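ATP:cob(I)alamin adenosyltransferase (Salmonella enterica subsp. enterica serovar Livingstone, PDB 5CX7) probably makes adenosylcobalamin, the cofactor of propanediol dehydratase, as the full-length enzyme, and binds heme with its C-terminal domain. Local coordinates at residues His15-Leu20 with Val37-Ala42. Numbering follows the deposited sequence.
With HEM (protoporphyrin IX containing Fe), chain B.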
loop_
_atom_site.group_PDB
_atom_site.type_symbol
_atom_site.label_atom_id
_atom_site.label_comp_id
_atom_site.label_asym_id
_atom_site.label_seq_id
_atom_site.Cartn_x
_atom_site.Cartn_y
_atom_site.Cartn_z
ATOM N N HIS E 15 21.122 -28.164 -8.149
ATOM C CA HIS E 15 21.587 -28.932 -7.023
ATOM C C HIS E 15 21.798 -28.087 -5.736
ATOM O O HIS E 15 21.507 -28.516 -4.615
ATOM C CB HIS E 15 22.905 -29.681 -7.403
ATOM C CG HIS E 15 23.483 -30.487 -6.277
ATOM N ND1 HIS E 15 23.044 -31.755 -5.926
ATOM C CD2 HIS E 15 24.491 -30.194 -5.426
ATOM C CE1 HIS E 15 23.745 -32.197 -4.897
ATOM N NE2 HIS E 15 24.645 -31.284 -4.597
ATOM N N ASP E 16 22.431 -26.939 -5.856
ATOM C CA ASP E 16 22.594 -26.041 -4.678
ATOM C C ASP E 16 21.251 -25.739 -4.010
ATOM O O ASP E 16 21.133 -25.779 -2.808
ATOM C CB ASP E 16 23.212 -24.705 -5.069
ATOM C CG ASP E 16 24.673 -24.809 -5.505
ATOM O OD1 ASP E 16 25.434 -25.570 -4.892
ATOM O OD2 ASP E 16 25.151 -23.937 -6.297
ATOM N N LEU E 17 20.297 -25.339 -4.830
ATOM C CA LEU E 17 18.966 -24.937 -4.325
ATOM C C LEU E 17 18.279 -26.113 -3.663
ATOM O O LEU E 17 17.662 -25.977 -2.614
ATOM C CB LEU E 17 18.100 -24.432 -5.500
ATOM C CG LEU E 17 18.596 -23.128 -6.157
ATOM C CD1 LEU E 17 17.835 -22.853 -7.456
ATOM C CD2 LEU E 17 18.564 -21.924 -5.240
ATOM N N HIS E 18 18.314 -27.261 -4.343
ATOM C CA HIS E 18 17.691 -28.444 -3.876
ATOM C C HIS E 18 18.258 -28.884 -2.530
ATOM O O HIS E 18 17.491 -29.231 -1.651
ATOM C CB HIS E 18 17.791 -29.563 -4.936
ATOM C CG HIS E 18 16.867 -30.706 -4.660
ATOM N ND1 HIS E 18 17.278 -31.844 -3.997
ATOM C CD2 HIS E 18 15.540 -30.870 -4.902
ATOM C CE1 HIS E 18 16.257 -32.672 -3.845
ATOM N NE2 HIS E 18 15.225 -32.091 -4.384
ATOM N N GLN E 19 19.570 -28.910 -2.420
ATOM C CA GLN E 19 20.264 -29.326 -1.210
ATOM C C GLN E 19 20.071 -28.375 -0.073
ATOM O O GLN E 19 19.866 -28.821 1.032
ATOM C CB GLN E 19 21.774 -29.597 -1.430
ATOM C CG GLN E 19 21.977 -30.775 -2.352
ATOM C CD GLN E 19 21.244 -32.021 -1.853
ATOM O OE1 GLN E 19 21.629 -32.569 -0.826
ATOM N NE2 GLN E 19 20.246 -32.501 -2.584
ATOM N N LEU E 20 20.086 -27.073 -0.351
ATOM C CA LEU E 20 19.801 -26.099 0.679
ATOM C C LEU E 20 18.436 -26.332 1.257
ATOM O O LEU E 20 18.292 -26.350 2.490
ATOM C CB LEU E 20 19.850 -24.662 0.141
ATOM C CG LEU E 20 21.212 -24.021 -0.063
ATOM C CD1 LEU E 20 21.106 -22.745 -0.887
ATOM C CD2 LEU E 20 21.906 -23.753 1.256
ATOM N N VAL E 37 11.135 -21.866 4.474
ATOM C CA VAL E 37 12.485 -21.745 3.868
ATOM C C VAL E 37 12.368 -20.937 2.639
ATOM O O VAL E 37 11.465 -21.171 1.830
ATOM C CB VAL E 37 13.055 -23.125 3.393
ATOM C CG1 VAL E 37 14.433 -22.992 2.812
ATOM C CG2 VAL E 37 13.032 -24.121 4.529
ATOM N N SER E 38 13.223 -19.957 2.498
ATOM C CA SER E 38 13.177 -19.135 1.358
ATOM C C SER E 38 14.576 -18.882 0.857
ATOM O O SER E 38 15.482 -18.606 1.622
ATOM C CB SER E 38 12.480 -17.765 1.671
ATOM O OG SER E 38 12.661 -16.842 0.565
ATOM N N ILE E 39 14.720 -18.946 -0.441
ATOM C CA ILE E 39 15.997 -18.658 -1.120
ATOM C C ILE E 39 15.684 -17.566 -2.164
ATOM O O ILE E 39 14.805 -17.728 -2.965
ATOM C CB ILE E 39 16.608 -19.875 -1.805
ATOM C CG1 ILE E 39 16.790 -21.021 -0.785
ATOM C CG2 ILE E 39 17.949 -19.529 -2.411
ATOM C CD1 ILE E 39 17.144 -22.349 -1.391
ATOM N N VAL E 40 16.533 -16.548 -2.158
ATOM C CA VAL E 40 16.550 -15.531 -3.202
ATOM C C VAL E 40 17.911 -15.566 -3.935
ATOM O O VAL E 40 18.892 -16.088 -3.427
ATOM C CB VAL E 40 16.253 -14.108 -2.675
ATOM C CG1 VAL E 40 14.929 -14.047 -1.951
ATOM C CG2 VAL E 40 17.374 -13.613 -1.796
ATOM N N ASP E 41 17.910 -15.125 -5.176
ATOM C CA ASP E 41 19.126 -15.025 -5.947
ATOM C C ASP E 41 19.886 -13.753 -5.604
ATOM O O ASP E 41 19.489 -12.977 -4.727
ATOM C CB ASP E 41 18.853 -15.218 -7.462
ATOM C CG ASP E 41 18.119 -14.044 -8.106
ATOM O OD1 ASP E 41 17.985 -12.958 -7.518
ATOM O OD2 ASP E 41 17.656 -14.291 -9.235
ATOM N N ALA E 42 21.012 -13.536 -6.275
ATOM C CA ALA E 42 21.840 -12.359 -5.996
ATOM C C ALA E 42 21.161 -11.035 -6.266
ATOM O O ALA E 42 21.635 -10.015 -5.784
ATOM C CB ALA E 42 23.147 -12.419 -6.812
HETATM C CHA HEM B . 14.874 -35.695 -5.690
HETATM C CHB HEM B . 13.023 -31.575 -7.507
HETATM C CHC HEM B . 12.226 -30.248 -2.928
HETATM C CHD HEM B . 13.667 -34.514 -1.239
HETATM C C1A HEM B . 14.485 -34.687 -6.512
HETATM C C2A HEM B . 14.734 -34.668 -7.892
HETATM C C3A HEM B . 14.218 -33.506 -8.398
HETATM C C4A HEM B . 13.619 -32.796 -7.361
HETATM C CMA HEM B . 14.275 -33.036 -9.841
HETATM C CAA HEM B . 15.486 -35.714 -8.706
HETATM C CBA HEM B . 16.930 -35.166 -8.856
HETATM C CGA HEM B . 18.000 -36.230 -8.861
HETATM O O1A HEM B . 18.514 -36.566 -9.961
HETATM O O2A HEM B . 18.372 -36.743 -7.771
HETATM C C1B HEM B . 12.617 -30.847 -6.408
HETATM C C2B HEM B . 12.085 -29.559 -6.490
HETATM C C3B HEM B . 11.855 -29.171 -5.204
HETATM C C4B HEM B . 12.294 -30.273 -4.314
HETATM C CMB HEM B . 11.845 -28.817 -7.812
HETATM C CAB HEM B . 11.255 -27.863 -4.876
HETATM C CBB HEM B . 10.946 -27.380 -3.696
HETATM C C1C HEM B . 12.560 -31.268 -2.055
HETATM C C2C HEM B . 12.440 -31.191 -0.634
HETATM C C3C HEM B . 12.855 -32.446 -0.157
HETATM C C4C HEM B . 13.218 -33.225 -1.310
HETATM C CMC HEM B . 11.955 -29.987 0.192
HETATM C CAC HEM B . 12.961 -33.009 1.230
HETATM C CBC HEM B . 12.643 -32.407 2.349
HETATM C C1D HEM B . 14.107 -35.150 -2.377
HETATM C C2D HEM B . 14.657 -36.498 -2.208
HETATM C C3D HEM B . 15.035 -36.861 -3.452
HETATM C C4D HEM B . 14.666 -35.725 -4.344
HETATM C CMD HEM B . 14.754 -37.274 -0.904
HETATM C CAD HEM B . 15.652 -38.209 -3.841
HETATM C CBD HEM B . 17.056 -38.459 -3.282
HETATM C CGD HEM B . 18.134 -38.438 -4.344
HETATM O O1D HEM B . 18.978 -39.391 -4.424
HETATM O O2D HEM B . 18.205 -37.447 -5.115
HETATM N NA HEM B . 13.816 -33.502 -6.193
HETATM N NB HEM B . 12.715 -31.218 -5.133
HETATM N NC HEM B . 13.083 -32.477 -2.434
HETATM N ND HEM B . 14.137 -34.715 -3.669
HETATM FE FE HEM B . 13.479 -33.025 -4.399
#
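His18 NE2 binds the heme iron FE at 2.0 Å. The same nitrogen of His18 of a second subunit is the other protein ligand, giving bis-histidine coordination of a heme held between two chains. CB of His18 points away from the strand; with CG anti to the backbone N (chi1 -165°), the ring extends to the iron. Phe14, one turn earlier, meets the His18 ring with the planes about 30° apart.

Another side of helix 14-31 rests on strand 36-41 of the antiparallel sheet, within a domain of the HbpS-like family, and there the contact is apolar. Ile39 points at the helix and reaches both leucines. Ile39 CG2 lies 3.8 Å from Leu17 CD2. Ile39 CD1 lies 3.9 Å from Leu20 CB and also touches Leu20 CD1. Ile39 CD1 is also 3.9 Å from the backbone O of Leu17, which accepts a hydrogen bond from Thr21 OG1. Leu17 packs on Thr47 of its own chain and on Trp50 of the second subunit. The helix thus has an apolar side fixed to the sheet and a histidine for the iron on another, consistent with the buried packing helping to place the axial ligand.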